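Local coordinates for 4-hydroxybutyrate CoA-transferase (Porphyromonas gingivalis, PDB 3EH7), which probably transfers coenzyme A between acyl-CoA and a carboxylic acid such as acetate or 4-hydroxybutyrate, at residues E29-Q41 / F138-E150. Residues are numbered along the deposited sequence; the frame is centred on the assembly and turned at random.
Sequences ERVALSHAAGVPQ and FGVSCDYSKPAAE
In the parallel, Rossmann-like sheet of the N-terminal half of this CoA-transferase, the loop leaving the C-terminal end of strand 30-33 is held by two serines, S141 and S145, that grip the backbone of H35. S145 OG, near the start of the helix that runs to 151, accepts the N-H of H35 (H35 N to S145 OG 3.0 Å, N-H...O angle 149°). S145 OG in turn donates to D143 OD1 (2.5 Å), on its syn lone pair, while S145 N meets D143 OD1 from above the carboxylate plane in a capping bond (2.8 Å). The cap is thus wired through one hydroxyl into the strand-end loop. S141 OG donates to H35 O (2.6 Å), tilted slightly from the carbonyl plane; G38 N closes a turn onto this same oxygen. H35 CB rests against the D143 carboxylate, 3.4 Å from D143 OD1; D143 OD2, buried here, has no partner in the model. With CG trans to the backbone N (chi1 -176°), the imidazole of H35 stands 77° from the carboxylate plane and lies oblique to the Y144 ring. Water 2 links H35 ND1 to Y144 OH, while NE2 is bonded to S336 and F273 meets the imidazole edge-to-face, tying the loop to the following part of the chain. Toward the strand, A32 CB lies at the edge of the Y144 ring and packs on A148 CB at 4.0 Å, strand against helix. At the other end V140 CG2 lies against the backbone of G38, with Y281 of helix 278-284 touching both V140 and A37. S34 OG, bonded to Q126 N of the neighbouring strand, also reaches water 1, which lies 2.9 Å from S141 O.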
ATOM      1  N   GLU A  29      10.719 -10.165 -28.973  1.00 29.95           N
ATOM      2  CA  GLU A  29       9.348 -10.239 -28.453  1.00 29.13           C
ATOM      3  C   GLU A  29       9.356 -10.629 -26.976  1.00 29.11           C
ATOM      4  O   GLU A  29      10.334 -11.191 -26.476  1.00 30.00           O
ATOM      5  CB  GLU A  29       8.492 -11.204 -29.285  1.00 29.64           C
ATOM      6  CG  GLU A  29       8.023 -10.595 -30.639  1.00 28.61           C
ATOM      7  CD  GLU A  29       7.121 -11.516 -31.426  1.00 31.15           C
ATOM      8  OE1 GLU A  29       7.096 -12.738 -31.122  1.00 33.19           O
ATOM      9  OE2 GLU A  29       6.430 -11.033 -32.364  1.00 31.38           O
ATOM     10  N   ARG A  30       8.306 -10.263 -26.259  1.00 28.43           N
ATOM     11  CA  ARG A  30       8.126 -10.727 -24.889  1.00 28.07           C
ATOM     12  C   ARG A  30       7.119 -11.876 -24.878  1.00 27.17           C
ATOM     13  O   ARG A  30       6.021 -11.760 -25.422  1.00 26.48           O
ATOM     14  CB  ARG A  30       7.658  -9.615 -23.965  1.00 28.41           C
ATOM     15  CG  ARG A  30       7.716 -10.032 -22.517  1.00 30.59           C
ATOM     16  CD  ARG A  30       7.077  -9.049 -21.564  1.00 34.45           C
ATOM     17  NE  ARG A  30       8.008  -8.035 -21.077  1.00 35.67           N
ATOM     18  CZ  ARG A  30       8.178  -6.845 -21.638  1.00 38.14           C
ATOM     19  NH1 ARG A  30       7.505  -6.511 -22.741  1.00 40.43           N
ATOM     20  NH2 ARG A  30       9.045  -5.990 -21.120  1.00 37.49           N
ATOM     21  N   VAL A  31       7.508 -12.982 -24.255  1.00 26.25           N
ATOM     22  CA  VAL A  31       6.712 -14.205 -24.246  1.00 25.62           C
ATOM     23  C   VAL A  31       6.327 -14.468 -22.813  1.00 25.28           C
ATOM     24  O   VAL A  31       7.204 -14.537 -21.964  1.00 26.18           O
ATOM     25  CB  VAL A  31       7.545 -15.398 -24.751  1.00 25.95           C
ATOM     26  CG1 VAL A  31       6.707 -16.662 -24.789  1.00 24.84           C
ATOM     27  CG2 VAL A  31       8.139 -15.092 -26.103  1.00 25.38           C
ATOM     28  N   ALA A  32       5.023 -14.570 -22.544  1.00 24.47           N
ATOM     29  CA  ALA A  32       4.520 -14.903 -21.216  1.00 23.83           C
ATOM     30  C   ALA A  32       4.200 -16.396 -21.195  1.00 23.23           C
ATOM     31  O   ALA A  32       3.728 -16.940 -22.193  1.00 23.54           O
ATOM     32  CB  ALA A  32       3.286 -14.095 -20.903  1.00 23.56           C
ATOM     33  N   LEU A  33       4.495 -17.058 -20.085  1.00 22.35           N
ATOM     34  CA  LEU A  33       4.250 -18.496 -19.934  1.00 22.17           C
ATOM     35  C   LEU A  33       3.308 -18.680 -18.807  1.00 21.96           C
ATOM     36  O   LEU A  33       3.358 -17.907 -17.872  1.00 21.44           O
ATOM     37  CB  LEU A  33       5.532 -19.246 -19.570  1.00 22.18           C
ATOM     38  CG  LEU A  33       6.715 -19.216 -20.540  1.00 23.31           C
ATOM     39  CD1 LEU A  33       7.834 -20.051 -19.965  1.00 21.48           C
ATOM     40  CD2 LEU A  33       6.310 -19.727 -21.893  1.00 21.93           C
ATOM     41  N   SER A  34       2.483 -19.722 -18.868  1.00 21.89           N
ATOM     42  CA  SER A  34       1.700 -20.113 -17.696  1.00 21.88           C
ATOM     43  C   SER A  34       2.582 -20.203 -16.462  1.00 21.24           C
ATOM     44  O   SER A  34       3.707 -20.706 -16.517  1.00 21.79           O
ATOM     45  CB  SER A  34       0.988 -21.463 -17.889  1.00 21.96           C
ATOM     46  OG  SER A  34      -0.073 -21.410 -18.803  1.00 22.06           O
ATOM     47  N   HIS A  35       2.051 -19.711 -15.352  1.00 21.20           N
ATOM     48  CA  HIS A  35       2.778 -19.583 -14.098  1.00 21.76           C
ATOM     49  C   HIS A  35       3.012 -20.916 -13.392  1.00 22.34           C
ATOM     50  O   HIS A  35       2.187 -21.818 -13.459  1.00 22.23           O
ATOM     51  CB  HIS A  35       1.999 -18.644 -13.154  1.00 21.91           C
ATOM     52  CG  HIS A  35       2.699 -18.350 -11.869  1.00 22.25           C
ATOM     53  ND1 HIS A  35       4.029 -17.992 -11.821  1.00 22.81           N
ATOM     54  CD2 HIS A  35       2.247 -18.298 -10.592  1.00 22.00           C
ATOM     55  CE1 HIS A  35       4.377 -17.769 -10.562  1.00 24.64           C
ATOM     56  NE2 HIS A  35       3.318 -17.963  -9.794  1.00 21.84           N
ATOM     57  N   ALA A  36       4.153 -21.006 -12.702  1.00 23.38           N
ATOM     58  CA  ALA A  36       4.440 -22.050 -11.709  1.00 22.97           C
ATOM     59  C   ALA A  36       4.213 -23.473 -12.234  1.00 22.93           C
ATOM     60  O   ALA A  36       4.910 -23.906 -13.169  1.00 23.65           O
ATOM     61  CB  ALA A  36       3.670 -21.774 -10.360  1.00 22.76           C
ATOM     62  N   ALA A  37       3.286 -24.213 -11.633  1.00 22.94           N
ATOM     63  CA  ALA A  37       3.161 -25.657 -11.919  1.00 22.98           C
ATOM     64  C   ALA A  37       2.618 -25.920 -13.316  1.00 22.77           C
ATOM     65  O   ALA A  37       2.788 -27.028 -13.849  1.00 22.87           O
ATOM     66  CB  ALA A  37       2.284 -26.366 -10.873  1.00 22.70           C
ATOM     67  N   GLY A  38       2.002 -24.903 -13.910  1.00 21.88           N
ATOM     68  CA  GLY A  38       1.409 -25.029 -15.224  1.00 23.03           C
ATOM     69  C   GLY A  38       2.299 -24.562 -16.338  1.00 22.27           C
ATOM     70  O   GLY A  38       1.835 -24.302 -17.415  1.00 22.37           O
ATOM     71  N   VAL A  39       3.583 -24.420 -16.070  1.00 22.68           N
ATOM     72  CA  VAL A  39       4.523 -24.018 -17.114  1.00 22.96           C
ATOM     73  C   VAL A  39       4.372 -25.019 -18.269  1.00 21.96           C
ATOM     74  O   VAL A  39       4.333 -26.219 -18.042  1.00 22.29           O
ATOM     75  CB  VAL A  39       5.987 -23.985 -16.577  1.00 22.99           C
ATOM     76  CG1 VAL A  39       6.965 -24.406 -17.646  1.00 24.39           C
ATOM     77  CG2 VAL A  39       6.353 -22.589 -16.050  1.00 23.90           C
ATOM     78  N   PRO A  40       4.234 -24.526 -19.499  1.00 21.53           N
ATOM     79  CA  PRO A  40       4.025 -25.429 -20.631  1.00 21.17           C
ATOM     80  C   PRO A  40       5.320 -26.169 -21.033  1.00 21.50           C
ATOM     81  O   PRO A  40       6.080 -25.684 -21.857  1.00 20.20           O
ATOM     82  CB  PRO A  40       3.563 -24.470 -21.736  1.00 21.15           C
ATOM     83  CG  PRO A  40       4.238 -23.197 -21.398  1.00 21.01           C
ATOM     84  CD  PRO A  40       4.197 -23.113 -19.914  1.00 20.41           C
ATOM     85  N   GLN A  41       5.529 -27.352 -20.470  1.00 21.81           N
ATOM     86  CA  GLN A  41       6.810 -28.039 -20.583  1.00 22.86           C
ATOM     87  C   GLN A  41       7.250 -28.369 -22.008  1.00 23.40           C
ATOM     88  O   GLN A  41       8.440 -28.238 -22.303  1.00 24.35           O
ATOM     89  CB  GLN A  41       6.825 -29.313 -19.722  1.00 22.93           C
ATOM     90  CG  GLN A  41       6.667 -29.029 -18.252  1.00 23.03           C
ATOM     91  CD  GLN A  41       6.459 -30.279 -17.432  1.00 24.30           C
ATOM     92  OE1 GLN A  41       7.018 -31.347 -17.749  1.00 24.53           O
ATOM     93  NE2 GLN A  41       5.639 -30.167 -16.374  1.00 19.68           N
ATOM     94  N   PHE A 138      -7.720 -23.125 -17.890  1.00 21.32           N
ATOM     95  CA  PHE A 138      -6.318 -22.815 -17.597  1.00 20.77           C
ATOM     96  C   PHE A 138      -5.777 -23.728 -16.488  1.00 21.16           C
ATOM     97  O   PHE A 138      -4.635 -23.583 -16.064  1.00 21.14           O
ATOM     98  CB  PHE A 138      -6.153 -21.328 -17.252  1.00 20.80           C
ATOM     99  CG  PHE A 138      -6.340 -20.409 -18.431  1.00 20.32           C
ATOM    100  CD1 PHE A 138      -7.607 -19.937 -18.769  1.00 19.38           C
ATOM    101  CD2 PHE A 138      -5.246 -20.023 -19.215  1.00 20.10           C
ATOM    102  CE1 PHE A 138      -7.798 -19.106 -19.877  1.00 20.40           C
ATOM    103  CE2 PHE A 138      -5.427 -19.172 -20.333  1.00 21.17           C
ATOM    104  CZ  PHE A 138      -6.716 -18.702 -20.652  1.00 19.41           C
ATOM    105  N   GLY A 139      -6.571 -24.712 -16.062  1.00 21.24           N
ATOM    106  CA  GLY A 139      -6.149 -25.646 -15.014  1.00 20.85           C
ATOM    107  C   GLY A 139      -5.631 -24.921 -13.761  1.00 20.76           C
ATOM    108  O   GLY A 139      -6.301 -24.047 -13.211  1.00 20.42           O
ATOM    109  N   VAL A 140      -4.418 -25.274 -13.361  1.00 20.08           N
ATOM    110  CA  VAL A 140      -3.799 -24.809 -12.134  1.00 20.88           C
ATOM    111  C   VAL A 140      -3.172 -23.397 -12.223  1.00 21.10           C
ATOM    112  O   VAL A 140      -2.670 -22.913 -11.232  1.00 21.74           O
ATOM    113  CB  VAL A 140      -2.669 -25.817 -11.652  1.00 21.15           C
ATOM    114  CG1 VAL A 140      -3.243 -27.200 -11.367  1.00 21.52           C
ATOM    115  CG2 VAL A 140      -1.548 -25.927 -12.677  1.00 19.62           C
ATOM    116  N   SER A 141      -3.191 -22.756 -13.396  1.00 21.13           N
ATOM    117  CA  SER A 141      -2.561 -21.444 -13.590  1.00 20.99           C
ATOM    118  C   SER A 141      -3.486 -20.431 -14.262  1.00 20.47           C
ATOM    119  O   SER A 141      -3.541 -20.323 -15.480  1.00 21.31           O
ATOM    120  CB  SER A 141      -1.245 -21.599 -14.364  1.00 21.14           C
ATOM    121  OG  SER A 141      -0.349 -22.407 -13.615  1.00 20.18           O
ATOM    122  N   CYS A 142      -4.228 -19.697 -13.438  1.00 20.34           N
ATOM    123  CA  CYS A 142      -5.124 -18.652 -13.900  1.00 19.68           C
ATOM    124  C   CYS A 142      -4.382 -17.334 -13.792  1.00 20.31           C
ATOM    125  O   CYS A 142      -3.995 -16.748 -14.819  1.00 19.96           O
ATOM    126  CB  CYS A 142      -6.426 -18.661 -13.093  1.00 19.46           C
ATOM    127  SG  CYS A 142      -7.723 -17.531 -13.701  1.00 20.53           S
ATOM    128  N   ASP A 143      -4.183 -16.860 -12.557  1.00 20.11           N
ATOM    129  CA  ASP A 143      -3.202 -15.790 -12.276  1.00 20.57           C
ATOM    130  C   ASP A 143      -3.103 -14.651 -13.323  1.00 20.09           C
ATOM    131  O   ASP A 143      -4.072 -13.932 -13.542  1.00 21.01           O
ATOM    132  CB  ASP A 143      -1.852 -16.440 -11.899  1.00 21.02           C
ATOM    133  CG  ASP A 143      -1.346 -17.453 -12.926  1.00 22.23           C
ATOM    134  OD1 ASP A 143      -0.851 -17.032 -14.000  1.00 24.00           O
ATOM    135  OD2 ASP A 143      -1.400 -18.673 -12.637  1.00 22.86           O
ATOM    136  N   TYR A 144      -1.948 -14.446 -13.940  1.00 20.10           N
ATOM    137  CA  TYR A 144      -1.832 -13.536 -15.064  1.00 20.28           C
ATOM    138  C   TYR A 144      -1.826 -14.308 -16.382  1.00 19.78           C
ATOM    139  O   TYR A 144      -1.811 -13.707 -17.447  1.00 19.06           O
ATOM    140  CB  TYR A 144      -0.543 -12.706 -14.969  1.00 20.93           C
ATOM    141  CG  TYR A 144       0.706 -13.551 -15.153  1.00 22.07           C
ATOM    142  CD1 TYR A 144       1.245 -13.780 -16.414  1.00 24.94           C
ATOM    143  CD2 TYR A 144       1.297 -14.184 -14.069  1.00 23.64           C
ATOM    144  CE1 TYR A 144       2.364 -14.570 -16.570  1.00 24.52           C
ATOM    145  CE2 TYR A 144       2.408 -14.979 -14.217  1.00 22.21           C
ATOM    146  CZ  TYR A 144       2.943 -15.168 -15.465  1.00 25.44           C
ATOM    147  OH  TYR A 144       4.052 -15.971 -15.594  1.00 26.64           O
ATOM    148  N   SER A 145      -1.757 -15.639 -16.301  1.00 20.41           N
ATOM    149  CA  SER A 145      -1.655 -16.493 -17.483  1.00 19.82           C
ATOM    150  C   SER A 145      -2.881 -16.320 -18.357  1.00 20.73           C
ATOM    151  O   SER A 145      -2.770 -16.181 -19.584  1.00 22.39           O
ATOM    152  CB  SER A 145      -1.497 -17.967 -17.073  1.00 20.58           C
ATOM    153  OG  SER A 145      -0.379 -18.179 -16.216  1.00 18.97           O
ATOM    154  N   LYS A 146      -4.060 -16.310 -17.736  1.00 20.55           N
ATOM    155  CA  LYS A 146      -5.308 -16.106 -18.466  1.00 20.11           C
ATOM    156  C   LYS A 146      -5.393 -14.708 -19.076  1.00 20.27           C
ATOM    157  O   LYS A 146      -5.629 -14.597 -20.282  1.00 19.14           O
ATOM    158  CB  LYS A 146      -6.515 -16.421 -17.584  1.00 20.17           C
ATOM    159  CG  LYS A 146      -7.881 -15.969 -18.108  1.00 19.67           C
ATOM    160  CD  LYS A 146      -8.983 -16.670 -17.310  1.00 20.85           C
ATOM    161  CE  LYS A 146     -10.346 -16.452 -17.854  1.00 25.48           C
ATOM    162  NZ  LYS A 146     -10.739 -15.112 -17.639  1.00 28.37           N
ATOM    163  N   PRO A 147      -5.189 -13.650 -18.258  1.00 21.26           N
ATOM    164  CA  PRO A 147      -5.101 -12.306 -18.821  1.00 21.73           C
ATOM    165  C   PRO A 147      -4.087 -12.192 -19.964  1.00 22.07           C
ATOM    166  O   PRO A 147      -4.383 -11.540 -20.947  1.00 22.08           O
ATOM    167  CB  PRO A 147      -4.678 -11.457 -17.638  1.00 21.71           C
ATOM    168  CG  PRO A 147      -5.234 -12.157 -16.449  1.00 21.83           C
ATOM    169  CD  PRO A 147      -5.310 -13.603 -16.782  1.00 21.17           C
ATOM    170  N   ALA A 148      -2.934 -12.855 -19.860  1.00 22.32           N
ATOM    171  CA  ALA A 148      -1.958 -12.813 -20.954  1.00 22.37           C
ATOM    172  C   ALA A 148      -2.536 -13.425 -22.235  1.00 21.58           C
ATOM    173  O   ALA A 148      -2.433 -12.836 -23.311  1.00 21.89           O
ATOM    174  CB  ALA A 148      -0.650 -13.508 -20.559  1.00 21.41           C
ATOM    175  N   ALA A 149      -3.136 -14.598 -22.117  1.00 21.59           N
ATOM    176  CA  ALA A 149      -3.749 -15.272 -23.257  1.00 21.20           C
ATOM    177  C   ALA A 149      -4.850 -14.398 -23.875  1.00 22.57           C
ATOM    178  O   ALA A 149      -5.056 -14.427 -25.077  1.00 22.26           O
ATOM    179  CB  ALA A 149      -4.320 -16.618 -22.857  1.00 20.13           C
ATOM    180  N   GLU A 150      -5.547 -13.617 -23.065  1.00 22.50           N
ATOM    181  CA  GLU A 150      -6.643 -12.835 -23.596  1.00 23.84           C
ATOM    182  C   GLU A 150      -6.180 -11.569 -24.264  1.00 24.00           C
ATOM    183  O   GLU A 150      -6.966 -10.926 -24.923  1.00 23.10           O
ATOM    184  CB  GLU A 150      -7.642 -12.482 -22.490  1.00 24.19           C
ATOM    185  CG  GLU A 150      -8.398 -13.695 -21.969  1.00 25.36           C
ATOM    186  CD  GLU A 150      -9.143 -13.416 -20.677  1.00 29.38           C
ATOM    187  OE1 GLU A 150      -8.852 -12.391 -19.979  1.00 33.56           O
ATOM    188  OE2 GLU A 150     -10.000 -14.246 -20.348  1.00 27.63           O
TER
HETATM  189  O   HOH W   1      -2.407 -21.667 -17.821  1.00 21.36           O
HETATM  190  O   HOH W   2       5.434 -17.210 -13.880  1.00 25.00           O
HETATM  191  O   HOH W   3       0.394 -23.346 -10.994  1.00 25.40           O